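Local coordinates for protein diaminopimelate decarboxylase (Phaeodactylum tricornutum, PDB 7JPJ) that probably decarboxylates diaminopimelate to lysine with pyridoxal 5'-phosphate as cofactor, working as an obligate dimer, at residues Pro322-Val328 and Pro365-Pro370; Ile331-Pro335 and Gln376-Ala381. One frame throughout, in Å; residues are numbered along the deposited sequence.

Interaction 1: residues Pro322-Val328 and Pro365-Pro370; sequences PSLYGAV and PAPGEP
G326 and P370 bring the two backbones to 4.1 Å between their CA atoms, where 322-328 leaves its helix and 365-370 rounds a type II turn from A366 to E369. The N-H of G368 meets the carbonyl O of G326 at 2.9 Å, nearly straight at hydrogen (168°) but tilted from the carbonyl plane. Glycine suits position 326 because a CB would run into E369 N and G368 C, and because its positive phi (77°) would jam that CB against the preceding carbonyl. G368 also has positive phi, as the third residue of a type II turn commonly does.

Prolines supply much of the buried surface. The ring of P370 lies against the carbonyls of P322 and S323, its CB 3.2 Å from S323 O and 3.4 Å from P322 O. Replacing this proline by alanine would keep the CB but remove CG and CD, and would probably open a gap beside G326 N and S323 O and leave phi less restricted. P365 CG lies 4.1 Å from P322 CB and also reaches G326 CA. V328 and P367 lie side by side, CG2 to CG at 4.2 Å; this CG2 stands beside the backbone N of V328. S323 OG is held by G360 O. One backbone bond, with proline rings packing at other points, is consistent with a contact held largely by shape, the prolines probably limiting flexibility.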
loop_
_atom_site.group_PDB
_atom_site.type_symbol
_atom_site.label_atom_id
_atom_site.label_comp_id
_atom_site.label_asym_id
_atom_site.label_seq_id
_atom_site.Cartn_x
_atom_site.Cartn_y
_atom_site.Cartn_z
ATOM N N PRO A 322 2.659 7.482 5.874
ATOM C CA PRO A 322 1.686 8.241 6.679
ATOM C C PRO A 322 0.360 7.524 6.864
ATOM O O PRO A 322 -0.174 7.510 7.979
ATOM C CB PRO A 322 1.520 9.544 5.886
ATOM C CG PRO A 322 2.798 9.705 5.177
ATOM C CD PRO A 322 3.237 8.317 4.807
ATOM N N SER A 323 -0.191 6.929 5.801
ATOM C CA SER A 323 -1.460 6.217 5.932
ATOM C C SER A 323 -1.300 4.894 6.665
ATOM O O SER A 323 -2.210 4.478 7.390
ATOM C CB SER A 323 -2.082 5.967 4.556
ATOM O OG SER A 323 -2.400 7.179 3.900
ATOM N N LEU A 324 -0.162 4.220 6.496
ATOM C CA LEU A 324 -0.027 2.861 7.007
ATOM C C LEU A 324 0.351 2.835 8.483
ATOM O O LEU A 324 -0.112 1.964 9.227
ATOM C CB LEU A 324 1.004 2.093 6.179
ATOM C CG LEU A 324 1.104 0.592 6.452
ATOM C CD1 LEU A 324 -0.269 -0.064 6.383
ATOM C CD2 LEU A 324 2.058 -0.056 5.464
ATOM N N TYR A 325 1.185 3.774 8.927
ATOM C CA TYR A 325 1.661 3.788 10.301
ATOM C C TYR A 325 1.323 5.058 11.065
ATOM O O TYR A 325 1.438 5.062 12.295
ATOM C CB TYR A 325 3.186 3.591 10.345
ATOM C CG TYR A 325 3.702 2.461 9.483
ATOM C CD1 TYR A 325 3.274 1.156 9.686
ATOM C CD2 TYR A 325 4.628 2.701 8.471
ATOM C CE1 TYR A 325 3.746 0.119 8.904
ATOM C CE2 TYR A 325 5.108 1.672 7.683
ATOM C CZ TYR A 325 4.662 0.381 7.903
ATOM O OH TYR A 325 5.132 -0.653 7.124
ATOM N N GLY A 326 0.904 6.123 10.388
ATOM C CA GLY A 326 0.824 7.413 11.041
ATOM C C GLY A 326 2.178 8.060 11.203
ATOM O O GLY A 326 2.397 8.803 12.166
ATOM N N ALA A 327 3.101 7.782 10.286
ATOM C CA ALA A 327 4.461 8.287 10.379
ATOM C C ALA A 327 4.526 9.727 9.892
ATOM O O ALA A 327 3.991 10.060 8.830
ATOM C CB ALA A 327 5.407 7.413 9.559
ATOM N N VAL A 328 5.186 10.575 10.672
ATOM C CA VAL A 328 5.421 11.962 10.296
ATOM C C VAL A 328 6.708 12.032 9.488
ATOM O O VAL A 328 7.714 11.407 9.846
ATOM C CB VAL A 328 5.500 12.862 11.542
ATOM C CG1 VAL A 328 5.559 14.332 11.143
ATOM C CG2 VAL A 328 4.315 12.600 12.457
ATOM N N PRO A 365 -0.549 13.294 9.321
ATOM C CA PRO A 365 -1.378 12.690 10.365
ATOM C C PRO A 365 -0.833 12.949 11.764
ATOM O O PRO A 365 0.313 13.361 11.959
ATOM C CB PRO A 365 -1.311 11.195 10.025
ATOM C CG PRO A 365 0.059 11.027 9.459
ATOM C CD PRO A 365 0.411 12.327 8.757
ATOM N N ALA A 366 -1.693 12.698 12.745
ATOM C CA ALA A 366 -1.254 12.730 14.129
ATOM C C ALA A 366 -0.245 11.608 14.364
ATOM O O ALA A 366 -0.399 10.513 13.812
ATOM C CB ALA A 366 -2.444 12.582 15.078
ATOM N N PRO A 367 0.799 11.847 15.162
ATOM C CA PRO A 367 1.855 10.837 15.329
ATOM C C PRO A 367 1.340 9.477 15.782
ATOM O O PRO A 367 0.805 9.334 16.887
ATOM C CB PRO A 367 2.770 11.468 16.386
ATOM C CG PRO A 367 2.563 12.935 16.216
ATOM C CD PRO A 367 1.116 13.103 15.861
ATOM N N GLY A 368 1.498 8.473 14.918
ATOM C CA GLY A 368 1.112 7.112 15.223
ATOM C C GLY A 368 -0.354 6.793 15.036
ATOM O O GLY A 368 -0.765 5.663 15.327
ATOM N N GLU A 369 -1.158 7.743 14.565
ATOM C CA GLU A 369 -2.596 7.556 14.392
ATOM C C GLU A 369 -2.986 8.099 13.024
ATOM O O GLU A 369 -3.264 9.296 12.876
ATOM C CB GLU A 369 -3.379 8.243 15.509
ATOM C CG GLU A 369 -2.940 7.844 16.909
ATOM C CD GLU A 369 -3.225 6.387 17.210
ATOM O OE1 GLU A 369 -4.341 5.924 16.890
ATOM O OE2 GLU A 369 -2.338 5.704 17.767
ATOM N N PRO A 370 -3.023 7.244 11.996
ATOM C CA PRO A 370 -3.250 7.745 10.631
ATOM C C PRO A 370 -4.670 8.212 10.373
ATOM O O PRO A 370 -4.930 8.769 9.298
ATOM C CB PRO A 370 -2.895 6.539 9.753
ATOM C CG PRO A 370 -3.159 5.360 10.619
ATOM C CD PRO A 370 -2.857 5.780 12.033
#

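Interaction 2: residues Ile331-Pro335 and Gln376-Ala381; sequences ITILP and QELRAA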
loop_
_atom_site.group_PDB
_atom_site.type_symbol
_atom_site.label_atom_id
_atom_site.label_comp_id
_atom_site.label_asym_id
_atom_site.label_seq_id
_atom_site.Cartn_x
_atom_site.Cartn_y
_atom_site.Cartn_z
ATOM N N ILE A 331 8.649 18.079 6.188
ATOM C CA ILE A 331 7.988 18.704 5.050
ATOM C C ILE A 331 8.475 20.139 4.918
ATOM O O ILE A 331 8.411 20.913 5.879
ATOM C CB ILE A 331 6.456 18.662 5.195
ATOM C CG1 ILE A 331 5.976 17.210 5.225
ATOM C CG2 ILE A 331 5.798 19.433 4.069
ATOM C CD1 ILE A 331 4.571 17.038 5.737
ATOM N N THR A 332 8.961 20.489 3.731
ATOM C CA THR A 332 9.399 21.839 3.417
ATOM C C THR A 332 8.715 22.293 2.138
ATOM O O THR A 332 8.621 21.530 1.171
ATOM C CB THR A 332 10.924 21.914 3.253
ATOM O OG1 THR A 332 11.556 21.622 4.505
ATOM C CG2 THR A 332 11.349 23.300 2.794
ATOM N N ILE A 333 8.234 23.532 2.137
ATOM C CA ILE A 333 7.573 24.123 0.982
ATOM C C ILE A 333 8.503 25.167 0.383
ATOM O O ILE A 333 8.897 26.122 1.064
ATOM C CB ILE A 333 6.218 24.736 1.359
ATOM C CG1 ILE A 333 5.221 23.621 1.675
ATOM C CG2 ILE A 333 5.707 25.628 0.236
ATOM C CD1 ILE A 333 3.924 24.121 2.238
ATOM N N LEU A 334 8.855 24.984 -0.890
ATOM C CA LEU A 334 9.741 25.871 -1.628
ATOM C C LEU A 334 8.971 26.604 -2.722
ATOM O O LEU A 334 7.951 26.105 -3.207
ATOM C CB LEU A 334 10.902 25.091 -2.255
ATOM C CG LEU A 334 11.802 24.362 -1.254
ATOM C CD1 LEU A 334 12.728 23.387 -1.959
ATOM C CD2 LEU A 334 12.593 25.362 -0.422
ATOM N N PRO A 335 9.427 27.791 -3.128
ATOM C CA PRO A 335 8.701 28.542 -4.162
ATOM C C PRO A 335 8.750 27.829 -5.503
ATOM O O PRO A 335 9.808 27.374 -5.946
ATOM C CB PRO A 335 9.439 29.885 -4.212
ATOM C CG PRO A 335 10.804 29.582 -3.682
ATOM C CD PRO A 335 10.600 28.531 -2.632
ATOM N N GLN A 376 1.010 21.174 10.348
ATOM C CA GLN A 376 2.407 21.571 10.429
ATOM C C GLN A 376 2.546 23.034 10.027
ATOM O O GLN A 376 1.897 23.492 9.082
ATOM C CB GLN A 376 3.289 20.693 9.533
ATOM C CG GLN A 376 3.206 19.203 9.836
ATOM C CD GLN A 376 4.339 18.408 9.202
ATOM O OE1 GLN A 376 5.345 18.972 8.769
ATOM N NE2 GLN A 376 4.177 17.088 9.143
ATOM N N GLU A 377 3.383 23.770 10.755
ATOM C CA GLU A 377 3.687 25.151 10.399
ATOM C C GLU A 377 4.719 25.135 9.279
ATOM O O GLU A 377 5.867 24.731 9.489
ATOM C CB GLU A 377 4.193 25.924 11.614
ATOM C CG GLU A 377 3.897 27.421 11.580
ATOM C CD GLU A 377 4.511 28.168 12.759
ATOM O OE1 GLU A 377 5.124 29.241 12.550
ATOM O OE2 GLU A 377 4.383 27.673 13.899
ATOM N N LEU A 378 4.309 25.550 8.083
ATOM C CA LEU A 378 5.180 25.579 6.917
ATOM C C LEU A 378 5.155 26.970 6.296
ATOM O O LEU A 378 4.437 27.865 6.749
ATOM C CB LEU A 378 4.773 24.520 5.884
ATOM C CG LEU A 378 4.331 23.165 6.430
ATOM C CD1 LEU A 378 3.400 22.472 5.450
ATOM C CD2 LEU A 378 5.542 22.302 6.729
ATOM N N ARG A 379 5.966 27.147 5.255
ATOM C CA ARG A 379 5.933 28.383 4.490
ATOM C C ARG A 379 4.583 28.527 3.802
ATOM O O ARG A 379 4.033 27.556 3.275
ATOM C CB ARG A 379 7.061 28.396 3.455
ATOM C CG ARG A 379 6.981 29.532 2.442
ATOM C CD ARG A 379 8.054 29.400 1.369
ATOM N NE ARG A 379 7.901 30.386 0.300
ATOM C CZ ARG A 379 7.188 30.184 -0.805
ATOM N NH1 ARG A 379 6.556 29.033 -0.985
ATOM N NH2 ARG A 379 7.102 31.131 -1.729
ATOM N N ALA A 380 4.035 29.737 3.837
ATOM C CA ALA A 380 2.802 30.025 3.118
ATOM C C ALA A 380 2.946 29.616 1.663
ATOM O O ALA A 380 3.877 30.044 0.974
ATOM C CB ALA A 380 2.462 31.510 3.227
ATOM N N ALA A 381 2.037 28.765 1.201
ATOM C CA ALA A 381 2.139 28.155 -0.114
ATOM C C ALA A 381 1.047 28.692 -1.026
ATOM O O ALA A 381 -0.135 28.679 -0.663
ATOM C CB ALA A 381 2.043 26.630 -0.020
#
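Apolar packing between I331, I333 and L378 joins strands 331-334 and 376-379, whose axes approach to 6.1 Å and run in nearly the same direction, 25° apart. L378 sends CD1 to I333 CD1 at 3.6 Å, the two side chains crossing at about a right angle, while its CD2 meets I331 CG2 at 3.9 Å. I333 uses both branches: CG1, beside the backbone N (chi1 -71°), carries CD1 to the leucine, and CG2, anti to that N, touches A381 CB at 3.8 Å. Isoleucine's two branches thus let I333 reach L378 and A381 at once. I331 CD1 also lies against the amide of Q376, 3.4 Å from NE2, so a polar group borders the apolar cluster here.

R379 combines an apolar stem with a charged end. Its chain, extended from CG to NE, passes I333 O with CD and spreads the guanidinium beside the other strand. P335 CB covers one face, 3.6 Å from NH2, and I333 CG2 meets the edge near NH1. The charge is answered elsewhere: NH1 forms a salt bridge with D385, NE bonds to V343 O and NH2 to D342 O, three partners that fix the group's rotation.

Backbone pairing goes to other neighbours, 331-334 with strand 386-390 and 376-379 with strand 347-353. L310 adds to the filling around I333 and A381. Strands of one curled mixed sheet packing through their inward side chains are characteristic of the C-terminal beta domain that accompanies the TIM-barrel domain in this decarboxylase family.

In the fold
The two contacts interlock along the chain, their segments alternating: helix 321-325 leads on to strand 331-334, and strand 365-366 to strand 373-379. Their centres lie 19 Å apart, yet they touch where V328 CG1 packs on Q376 NE2 at 3.7 Å. Interaction 1 is the one nearer the active site. The side chain of Y325 is about 4 Å from the bound D-lysine and about 10 Å from that of K60, the predicted cofactor lysine, which carries no cofactor here; L324 packs on L324 of the second subunit. Interaction 2 lies farther from the chain's centre and from the ligand, the Q376 side chain about 14 Å from the D-lysine, and touches no other subunit.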